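Local coordinates for protein endoglucanase E-5 (PDB 2CKS) that catalyses the internal hydrolysis of beta-1,4-glucosidic bonds in cellulose, lichenin and cereal beta-D-glucans, acting through the family 5 catalytic domain described here, at residues Y110-A115 against A152-P157; V132-A137 against P157-R162; D80-L85 against K116-E121. All blocks are in the same frame, centred on the assembly; numbering follows the deposited sequence.

Contact 1: residues Y110-A115 against A152-P157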
loop_
_atom_site.group_PDB
_atom_site.type_symbol
_atom_site.label_atom_id
_atom_site.label_comp_id
_atom_site.label_asym_id
_atom_site.label_seq_id
_atom_site.Cartn_x
_atom_site.Cartn_y
_atom_site.Cartn_z
ATOM N N TYR A 110 -18.611 -0.167 7.196
ATOM C CA TYR A 110 -18.542 0.186 8.616
ATOM C C TYR A 110 -17.862 1.542 8.851
ATOM O O TYR A 110 -18.199 2.263 9.796
ATOM C CB TYR A 110 -17.802 -0.912 9.380
ATOM C CG TYR A 110 -17.829 -0.747 10.871
ATOM C CD1 TYR A 110 -18.863 -1.285 11.624
ATOM C CD2 TYR A 110 -16.826 -0.049 11.532
ATOM C CE1 TYR A 110 -18.895 -1.135 12.992
ATOM C CE2 TYR A 110 -16.852 0.112 12.908
ATOM C CZ TYR A 110 -17.888 -0.437 13.633
ATOM O OH TYR A 110 -17.923 -0.273 15.004
ATOM N N ASN A 111 -16.899 1.878 7.992
ATOM C CA ASN A 111 -16.118 3.098 8.125
ATOM C C ASN A 111 -16.356 4.107 6.997
ATOM O O ASN A 111 -15.565 5.028 6.822
ATOM C CB ASN A 111 -14.635 2.730 8.195
ATOM C CG ASN A 111 -14.260 2.146 9.529
ATOM O OD1 ASN A 111 -14.448 2.789 10.557
ATOM N ND2 ASN A 111 -13.777 0.909 9.533
ATOM N N LEU A 112 -17.454 3.953 6.264
ATOM C CA LEU A 112 -17.722 4.797 5.098
ATOM C C LEU A 112 -17.881 6.276 5.443
ATOM O O LEU A 112 -17.301 7.130 4.782
ATOM C CB LEU A 112 -18.979 4.317 4.361
ATOM C CG LEU A 112 -19.420 5.226 3.203
ATOM C CD1 LEU A 112 -18.353 5.295 2.135
ATOM C CD2 LEU A 112 -20.732 4.746 2.617
ATOM N N ASP A 113 -18.690 6.583 6.450
ATOM C CA ASP A 113 -18.950 7.973 6.826
ATOM C C ASP A 113 -17.646 8.676 7.211
ATOM O O ASP A 113 -17.381 9.787 6.747
ATOM C CB ASP A 113 -19.971 8.044 7.969
ATOM C CG ASP A 113 -20.537 9.439 8.180
ATOM O OD1 ASP A 113 -20.771 10.159 7.188
ATOM O OD2 ASP A 113 -20.792 9.890 9.320
ATOM N N ARG A 114 -16.817 8.002 8.014
ATOM C CA ARG A 114 -15.490 8.506 8.374
ATOM C C ARG A 114 -14.595 8.657 7.157
ATOM O O ARG A 114 -13.848 9.624 7.056
ATOM C CB ARG A 114 -14.782 7.552 9.341
ATOM C CG ARG A 114 -15.131 7.749 10.779
ATOM C CD ARG A 114 -14.381 6.797 11.680
ATOM N NE ARG A 114 -15.008 5.482 11.659
ATOM C CZ ARG A 114 -15.940 5.084 12.507
ATOM N NH1 ARG A 114 -16.364 5.904 13.463
ATOM N NH2 ARG A 114 -16.460 3.867 12.390
ATOM N N ALA A 115 -14.645 7.680 6.259
ATOM C CA ALA A 115 -13.781 7.671 5.079
ATOM C C ALA A 115 -14.080 8.865 4.185
ATOM O O ALA A 115 -13.168 9.511 3.669
ATOM C CB ALA A 115 -13.947 6.375 4.302
ATOM N N ALA A 152 -16.804 1.325 -3.097
ATOM C CA ALA A 152 -15.842 2.088 -3.878
ATOM C C ALA A 152 -16.561 3.198 -4.631
ATOM O O ALA A 152 -16.093 4.323 -4.702
ATOM C CB ALA A 152 -15.084 1.174 -4.856
ATOM N N GLU A 153 -17.743 2.886 -5.142
ATOM C CA GLU A 153 -18.509 3.837 -5.938
ATOM C C GLU A 153 -19.151 4.943 -5.078
ATOM O O GLU A 153 -19.561 5.977 -5.604
ATOM C CB GLU A 153 -19.513 3.071 -6.811
ATOM C CG GLU A 153 -18.775 2.286 -7.894
ATOM C CD GLU A 153 -19.617 1.320 -8.699
ATOM O OE1 GLU A 153 -19.055 0.749 -9.663
ATOM O OE2 GLU A 153 -20.816 1.130 -8.399
ATOM N N GLU A 154 -19.208 4.734 -3.762
ATOM C CA GLU A 154 -19.611 5.772 -2.804
ATOM C C GLU A 154 -18.453 6.716 -2.433
ATOM O O GLU A 154 -18.661 7.909 -2.246
ATOM C CB GLU A 154 -20.207 5.138 -1.529
ATOM C CG GLU A 154 -21.515 4.391 -1.764
ATOM C CD GLU A 154 -22.017 3.607 -0.562
ATOM O OE1 GLU A 154 -21.486 2.527 -0.255
ATOM O OE2 GLU A 154 -22.956 4.071 0.079
ATOM N N VAL A 155 -17.231 6.190 -2.329
ATOM C CA VAL A 155 -16.086 6.985 -1.877
ATOM C C VAL A 155 -15.383 7.689 -3.031
ATOM O O VAL A 155 -14.944 8.823 -2.887
ATOM C CB VAL A 155 -15.062 6.109 -1.113
ATOM C CG1 VAL A 155 -13.841 6.920 -0.688
ATOM C CG2 VAL A 155 -15.718 5.494 0.094
ATOM N N ILE A 156 -15.274 7.018 -4.170
ATOM C CA ILE A 156 -14.529 7.558 -5.309
ATOM C C ILE A 156 -14.992 8.966 -5.706
ATOM O O ILE A 156 -14.151 9.834 -5.888
ATOM C CB ILE A 156 -14.513 6.559 -6.509
ATOM C CG1 ILE A 156 -13.562 5.403 -6.193
ATOM C CG2 ILE A 156 -14.062 7.237 -7.811
ATOM C CD1 ILE A 156 -13.744 4.207 -7.077
ATOM N N PRO A 157 -16.294 9.212 -5.851
ATOM C CA PRO A 157 -16.758 10.558 -6.216
ATOM C C PRO A 157 -16.407 11.646 -5.207
ATOM O O PRO A 157 -16.235 12.788 -5.613
ATOM C CB PRO A 157 -18.282 10.400 -6.313
ATOM C CG PRO A 157 -18.532 8.987 -6.413
ATOM C CD PRO A 157 -17.413 8.262 -5.763
#

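Contact 2: residues V132-A137 against P157-R162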
loop_
_atom_site.group_PDB
_atom_site.type_symbol
_atom_site.label_atom_id
_atom_site.label_comp_id
_atom_site.label_asym_id
_atom_site.label_seq_id
_atom_site.Cartn_x
_atom_site.Cartn_y
_atom_site.Cartn_z
ATOM N N VAL A 132 0.411 11.548 -5.001
ATOM C CA VAL A 132 -0.413 10.933 -3.967
ATOM C C VAL A 132 -1.441 10.007 -4.624
ATOM O O VAL A 132 -2.138 10.404 -5.563
ATOM C CB VAL A 132 -1.128 12.010 -3.136
ATOM C CG1 VAL A 132 -1.936 11.384 -2.019
ATOM C CG2 VAL A 132 -0.111 13.006 -2.557
ATOM N N LEU A 133 -1.489 8.765 -4.142
ATOM C CA LEU A 133 -2.464 7.752 -4.534
ATOM C C LEU A 133 -3.313 7.439 -3.294
ATOM O O LEU A 133 -2.827 7.486 -2.167
ATOM C CB LEU A 133 -1.763 6.475 -4.999
ATOM C CG LEU A 133 -0.868 6.556 -6.237
ATOM C CD1 LEU A 133 0.503 7.115 -5.903
ATOM C CD2 LEU A 133 -0.733 5.179 -6.889
ATOM N N TYR A 134 -4.582 7.126 -3.504
ATOM C CA TYR A 134 -5.540 6.929 -2.413
ATOM C C TYR A 134 -5.972 5.481 -2.339
ATOM O O TYR A 134 -6.525 4.960 -3.296
ATOM C CB TYR A 134 -6.773 7.807 -2.643
ATOM C CG TYR A 134 -6.459 9.275 -2.674
ATOM C CD1 TYR A 134 -6.518 10.025 -1.528
ATOM C CD2 TYR A 134 -6.074 9.906 -3.845
ATOM C CE1 TYR A 134 -6.227 11.370 -1.540
ATOM C CE2 TYR A 134 -5.776 11.258 -3.857
ATOM C CZ TYR A 134 -5.857 11.980 -2.702
ATOM O OH TYR A 134 -5.555 13.323 -2.706
ATOM N N GLU A 135 -5.721 4.830 -1.212
ATOM C CA GLU A 135 -6.103 3.436 -1.005
ATOM C C GLU A 135 -7.301 3.428 -0.057
ATOM O O GLU A 135 -7.153 3.638 1.138
ATOM C CB GLU A 135 -4.931 2.639 -0.430
ATOM C CG GLU A 135 -5.242 1.165 -0.182
ATOM C CD GLU A 135 -4.028 0.352 0.226
ATOM O OE1 GLU A 135 -4.155 -0.890 0.300
ATOM O OE2 GLU A 135 -2.946 0.943 0.457
ATOM N N ILE A 136 -8.486 3.175 -0.597
ATOM C CA ILE A 136 -9.734 3.485 0.120
ATOM C C ILE A 136 -10.261 2.396 1.070
ATOM O O ILE A 136 -11.170 2.660 1.853
ATOM C CB ILE A 136 -10.838 3.911 -0.868
ATOM C CG1 ILE A 136 -11.123 2.798 -1.880
ATOM C CG2 ILE A 136 -10.449 5.221 -1.547
ATOM C CD1 ILE A 136 -12.381 3.018 -2.683
ATOM N N ALA A 137 -9.673 1.200 1.027
ATOM C CA ALA A 137 -10.075 0.103 1.908
ATOM C C ALA A 137 -9.033 -1.016 1.893
ATOM O O ALA A 137 -9.125 -1.947 1.097
ATOM C CB ALA A 137 -11.440 -0.441 1.482
ATOM N N PRO A 157 -16.294 9.212 -5.851
ATOM C CA PRO A 157 -16.758 10.558 -6.216
ATOM C C PRO A 157 -16.407 11.646 -5.207
ATOM O O PRO A 157 -16.235 12.788 -5.613
ATOM C CB PRO A 157 -18.282 10.400 -6.313
ATOM C CG PRO A 157 -18.532 8.987 -6.413
ATOM C CD PRO A 157 -17.413 8.262 -5.763
ATOM N N VAL A 158 -16.306 11.307 -3.925
ATOM C CA VAL A 158 -15.902 12.275 -2.911
ATOM C C VAL A 158 -14.473 12.740 -3.191
ATOM O O VAL A 158 -14.176 13.923 -3.150
ATOM C CB VAL A 158 -16.004 11.681 -1.489
ATOM C CG1 VAL A 158 -15.425 12.639 -0.463
ATOM C CG2 VAL A 158 -17.453 11.339 -1.168
ATOM N N ILE A 159 -13.591 11.798 -3.502
ATOM C CA ILE A 159 -12.215 12.136 -3.864
ATOM C C ILE A 159 -12.133 12.877 -5.198
ATOM O O ILE A 159 -11.462 13.904 -5.296
ATOM C CB ILE A 159 -11.347 10.856 -3.901
ATOM C CG1 ILE A 159 -11.206 10.288 -2.488
ATOM C CG2 ILE A 159 -9.979 11.139 -4.491
ATOM C CD1 ILE A 159 -10.694 8.892 -2.436
ATOM N N ARG A 160 -12.832 12.363 -6.210
ATOM C CA ARG A 160 -12.699 12.849 -7.579
ATOM C C ARG A 160 -13.298 14.241 -7.749
ATOM O O ARG A 160 -12.890 14.998 -8.628
ATOM C CB ARG A 160 -13.334 11.859 -8.561
ATOM C CG ARG A 160 -12.562 10.536 -8.693
ATOM C CD ARG A 160 -11.368 10.670 -9.590
ATOM N NE ARG A 160 -10.362 9.614 -9.470
ATOM C CZ ARG A 160 -10.379 8.463 -10.129
ATOM N NH1 ARG A 160 -11.384 8.132 -10.930
ATOM N NH2 ARG A 160 -9.377 7.618 -9.967
ATOM N N GLN A 161 -14.242 14.589 -6.884
ATOM C CA GLN A 161 -14.824 15.922 -6.872
ATOM C C GLN A 161 -13.764 16.968 -6.549
ATOM O O GLN A 161 -13.816 18.093 -7.044
ATOM C CB GLN A 161 -15.951 15.982 -5.839
ATOM C CG GLN A 161 -16.561 17.362 -5.630
ATOM C CD GLN A 161 -17.683 17.338 -4.632
ATOM O OE1 GLN A 161 -18.442 16.368 -4.566
ATOM N NE2 GLN A 161 -17.797 18.400 -3.842
ATOM N N ARG A 162 -12.816 16.584 -5.706
ATOM C CA ARG A 162 -11.788 17.487 -5.201
ATOM C C ARG A 162 -10.431 17.321 -5.882
ATOM O O ARG A 162 -9.646 18.266 -5.983
ATOM C CB ARG A 162 -11.630 17.241 -3.706
ATOM C CG ARG A 162 -12.845 17.639 -2.932
ATOM C CD ARG A 162 -13.033 16.925 -1.626
ATOM N NE ARG A 162 -14.181 17.500 -0.939
ATOM C CZ ARG A 162 -15.437 17.070 -1.037
ATOM N NH1 ARG A 162 -15.762 16.026 -1.785
ATOM N NH2 ARG A 162 -16.392 17.709 -0.370
#

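Contact 3: residues D80-L85 against K116-E121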
loop_
_atom_site.group_PDB
_atom_site.type_symbol
_atom_site.label_atom_id
_atom_site.label_comp_id
_atom_site.label_asym_id
_atom_site.label_seq_id
_atom_site.Cartn_x
_atom_site.Cartn_y
_atom_site.Cartn_z
ATOM N N ASP A 80 -4.141 15.281 10.996
ATOM C CA ASP A 80 -3.050 16.245 10.964
ATOM C C ASP A 80 -1.708 15.541 10.794
ATOM O O ASP A 80 -0.841 16.021 10.076
ATOM C CB ASP A 80 -3.041 17.123 12.218
ATOM C CG ASP A 80 -4.104 18.203 12.182
ATOM O OD1 ASP A 80 -4.575 18.561 11.076
ATOM O OD2 ASP A 80 -4.525 18.752 13.222
ATOM N N ARG A 81 -1.539 14.387 11.429
ATOM C CA ARG A 81 -0.302 13.637 11.253
ATOM C C ARG A 81 -0.167 13.096 9.821
ATOM O O ARG A 81 0.935 13.061 9.263
ATOM C CB ARG A 81 -0.207 12.521 12.281
ATOM C CG ARG A 81 1.012 11.634 12.154
ATOM C CD ARG A 81 2.343 12.380 12.180
ATOM N NE ARG A 81 3.424 11.438 12.434
ATOM C CZ ARG A 81 4.705 11.654 12.182
ATOM N NH1 ARG A 81 5.126 12.788 11.638
ATOM N NH2 ARG A 81 5.583 10.704 12.470
ATOM N N MET A 82 -1.280 12.678 9.236
ATOM C CA MET A 82 -1.264 12.201 7.863
ATOM C C MET A 82 -0.871 13.324 6.903
ATOM O O MET A 82 -0.057 13.112 6.017
ATOM C CB MET A 82 -2.605 11.578 7.484
ATOM C CG MET A 82 -2.873 10.236 8.168
ATOM S SD MET A 82 -1.759 8.894 7.708
ATOM C CE MET A 82 -2.467 8.396 6.149
ATOM N N HIS A 83 -1.409 14.526 7.096
ATOM C CA HIS A 83 -0.994 15.676 6.297
ATOM C C HIS A 83 0.513 15.880 6.418
ATOM O O HIS A 83 1.197 16.113 5.431
ATOM C CB HIS A 83 -1.668 16.952 6.788
ATOM C CG HIS A 83 -3.118 17.078 6.438
ATOM N ND1 HIS A 83 -3.621 16.836 5.174
ATOM C CD2 HIS A 83 -4.168 17.484 7.188
ATOM C CE1 HIS A 83 -4.921 17.074 5.170
ATOM N NE2 HIS A 83 -5.277 17.468 6.381
ATOM N N GLN A 84 1.021 15.828 7.648
ATOM C CA GLN A 84 2.437 16.020 7.888
ATOM C C GLN A 84 3.265 14.959 7.176
ATOM O O GLN A 84 4.266 15.279 6.555
ATOM C CB GLN A 84 2.718 15.994 9.383
ATOM C CG GLN A 84 4.130 16.334 9.760
ATOM C CD GLN A 84 4.266 16.421 11.257
ATOM O OE1 GLN A 84 3.970 15.457 11.964
ATOM N NE2 GLN A 84 4.656 17.590 11.754
ATOM N N LEU A 85 2.827 13.703 7.237
ATOM C CA LEU A 85 3.580 12.622 6.615
ATOM C C LEU A 85 3.516 12.697 5.088
ATOM O O LEU A 85 4.477 12.377 4.414
ATOM C CB LEU A 85 3.093 11.265 7.112
ATOM C CG LEU A 85 3.463 10.921 8.565
ATOM C CD1 LEU A 85 2.609 9.747 9.042
ATOM C CD2 LEU A 85 4.936 10.611 8.696
ATOM N N LYS A 116 -15.358 9.186 4.030
ATOM C CA LYS A 116 -15.744 10.329 3.216
ATOM C C LYS A 116 -15.208 11.614 3.834
ATOM O O LYS A 116 -14.712 12.473 3.129
ATOM C CB LYS A 116 -17.263 10.426 3.073
ATOM C CG LYS A 116 -17.887 9.359 2.222
ATOM C CD LYS A 116 -19.380 9.643 2.058
ATOM C CE LYS A 116 -20.055 8.659 1.142
ATOM N NZ LYS A 116 -21.504 9.005 0.992
ATOM N N THR A 117 -15.306 11.746 5.152
ATOM C CA THR A 117 -14.802 12.928 5.838
ATOM C C THR A 117 -13.288 13.062 5.695
ATOM O O THR A 117 -12.776 14.125 5.358
ATOM C CB THR A 117 -15.198 12.873 7.305
ATOM O OG1 THR A 117 -16.623 12.954 7.390
ATOM C CG2 THR A 117 -14.694 14.088 8.086
ATOM N N PHE A 118 -12.583 11.969 5.933
ATOM C CA PHE A 118 -11.126 11.973 5.886
ATOM C C PHE A 118 -10.634 12.234 4.462
ATOM O O PHE A 118 -9.815 13.111 4.247
ATOM C CB PHE A 118 -10.571 10.648 6.420
ATOM C CG PHE A 118 -9.086 10.465 6.202
ATOM C CD1 PHE A 118 -8.159 11.109 7.005
ATOM C CD2 PHE A 118 -8.617 9.621 5.201
ATOM C CE1 PHE A 118 -6.798 10.926 6.788
ATOM C CE2 PHE A 118 -7.271 9.439 4.998
ATOM C CZ PHE A 118 -6.370 10.076 5.778
ATOM N N PHE A 119 -11.139 11.470 3.499
ATOM C CA PHE A 119 -10.673 11.602 2.118
ATOM C C PHE A 119 -11.057 12.945 1.497
ATOM O O PHE A 119 -10.299 13.484 0.710
ATOM C CB PHE A 119 -11.126 10.417 1.259
ATOM C CG PHE A 119 -10.275 9.185 1.437
ATOM C CD1 PHE A 119 -8.941 9.197 1.062
ATOM C CD2 PHE A 119 -10.799 8.022 1.980
ATOM C CE1 PHE A 119 -8.149 8.080 1.236
ATOM C CE2 PHE A 119 -10.011 6.897 2.141
ATOM C CZ PHE A 119 -8.689 6.928 1.767
ATOM N N ALA A 120 -12.196 13.510 1.877
ATOM C CA ALA A 120 -12.545 14.849 1.411
ATOM C C ALA A 120 -11.487 15.847 1.861
ATOM O O ALA A 120 -11.047 16.683 1.084
ATOM C CB ALA A 120 -13.900 15.264 1.925
ATOM N N GLU A 121 -11.068 15.756 3.120
ATOM C CA GLU A 121 -10.054 16.672 3.633
ATOM C C GLU A 121 -8.696 16.460 2.948
ATOM O O GLU A 121 -8.030 17.421 2.546
ATOM C CB GLU A 121 -9.900 16.553 5.147
ATOM C CG GLU A 121 -8.785 17.460 5.642
ATOM C CD GLU A 121 -8.774 17.727 7.129
ATOM O OE1 GLU A 121 -7.755 18.310 7.579
ATOM O OE2 GLU A 121 -9.742 17.368 7.836
#

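Contact 1: residues Y110-A115 against A152-P157
E154 meets L112 with its carboxylate. Its chain leaves CB with CG anti to the carbonyl carbon (chi1 -65°) and runs on extended to the leucine. There the methyl CD2 of L112 sits over the flat face of the carboxylate, 3.4 Å from E154 OE2. The two side chains cross at about a right angle. The CB of E154 also touches the leucine, 4.1 Å from L112 CD1. E154 is partly exposed, so the acid lies at the outer margin of the contact.

V155 comes next and reaches deeper. Its CG2 packs 3.3 Å from L112 CD1, a carbon pair closer than usual van der Waals contact. This branch stands anti to the carbonyl carbon of the valine, on the side facing the leucine. The methyl of A115, one turn after L112, also faces this helix, with its CB 4.6 Å from V155 CG2. Y151 packs against both L112 and A115.

The contact joins helices 112-126 and 145-162, which are neighbours on the outside of the TIM barrel. L112 is in the first turn of its helix. At the start of this helix R114 NE and NH2 both donate to N111 OD1, with NE 3.0 Å from OD1. N111 ND2 bonds to Q67.

Replacing L112 by alanine would probably open a gap beside V155 CG2 and leave the E154 carboxylate without the methyl it rests on.

The chemistry is apolar inside and charged outside. L112 and V155 are buried and meet by methyl packing alone. Nothing directional joins the two segments here, so at this point they are matched by side-chain shape alone.

Contact 2: residues V132-A137 against P157-R162
I159 packs its two branches on Y134 and I136. The contact lies within the beta-alpha-beta unit of strand 132-135, helix 145-162 and strand 168-170, part of the TIM barrel of family 5. The methyl CG2 of I159 sits over one face of the Y134 ring in a CH-pi contact, 4.3 Å from the ring centroid and 14° off the normal. V132 CG1 lies over the opposite face, toward the rim. The ring is therefore held between a strand methyl and a helix methyl. The other branch of I159 ends in CD1, which lies 3.8 Å from I136 CG2 and 4.1 Å from Y134 CB. In I159, CG2 is anti to the backbone N while CG1 is beside it (chi1 -67°), so the two branches reach different partners.

In the next shell, F119 of helix 112-126 touches both Y134 and I159, and I168 of the next strand touches I136 and I159. E135 points the other way and forms a salt bridge with R61 and a hydrogen bond with T230. I136 is about 12 Å from E139, probably the proton donor, measured between side chains. The outer end of the tyrosine is fixed by a metal ligand: Y134 OH is hydrogen-bonded to D163 OD2.

Contact 3: residues D80-L85 against K116-E121
H83 and E121 cross at about a right angle, and H83 NE2 donates to E121 OE1 over 2.9 Å. The bond is nearly straight, with an N-H...O angle of 166°. The acceptor oxygen lies in the imidazole plane. Seen from the glutamate, the nitrogen comes from above the carboxylate plane, and the two planes are 37° apart. The extended chain of E121 also brings its CG to the ring edge, 3.6 Å from H83 NE2.

Deeper in, M82 CG meets the edge of the F118 ring, 4.2 Å from F118 CE1. The ring is carried there by CG standing anti to the backbone N of F118 (chi1 170°). H83 and M82 each have two conformers, and these contacts hold for the one described and may not hold for the other.

The segments belong to helices 75-90 and 112-126, adjacent outer helices of the TIM barrel. M82 and F118 both touch M64 and V98, and M82 also touches L62. F118 also meets the W100 ring.

E121 OE1 has a second partner in R76, which also pairs with D80. This shared cation probably eases the closeness of the two acids, with D80 OD1 4.7 Å from E121 OE1. On its other side H83 ND1 is hydrogen-bonded to H126 NE2.

Overall arrangement
From the N terminus, 80-85 in helix 75-90 opens contact 3. The chain passes through strand 95-101 and enters helix 112-126. Its start, 110-115, opens contact 1, and the next turn, 116-121, closes contact 3. Strand 132-135 then opens contact 2. Helix 145-162 closes contact 1 at 152-157 and contact 2 at 157-162, with P157 shared. Contact 1 therefore crosses both of the others, contacts 2 and 3 follow in series, and none nests. Contacts 3 and 1 tie three successive outer helices side by side. Contact 2 ties the last of them to the barrel wall. F119, on the contact 3 segment 116-121, touches V155 of contact 1 and Y134 of contact 2.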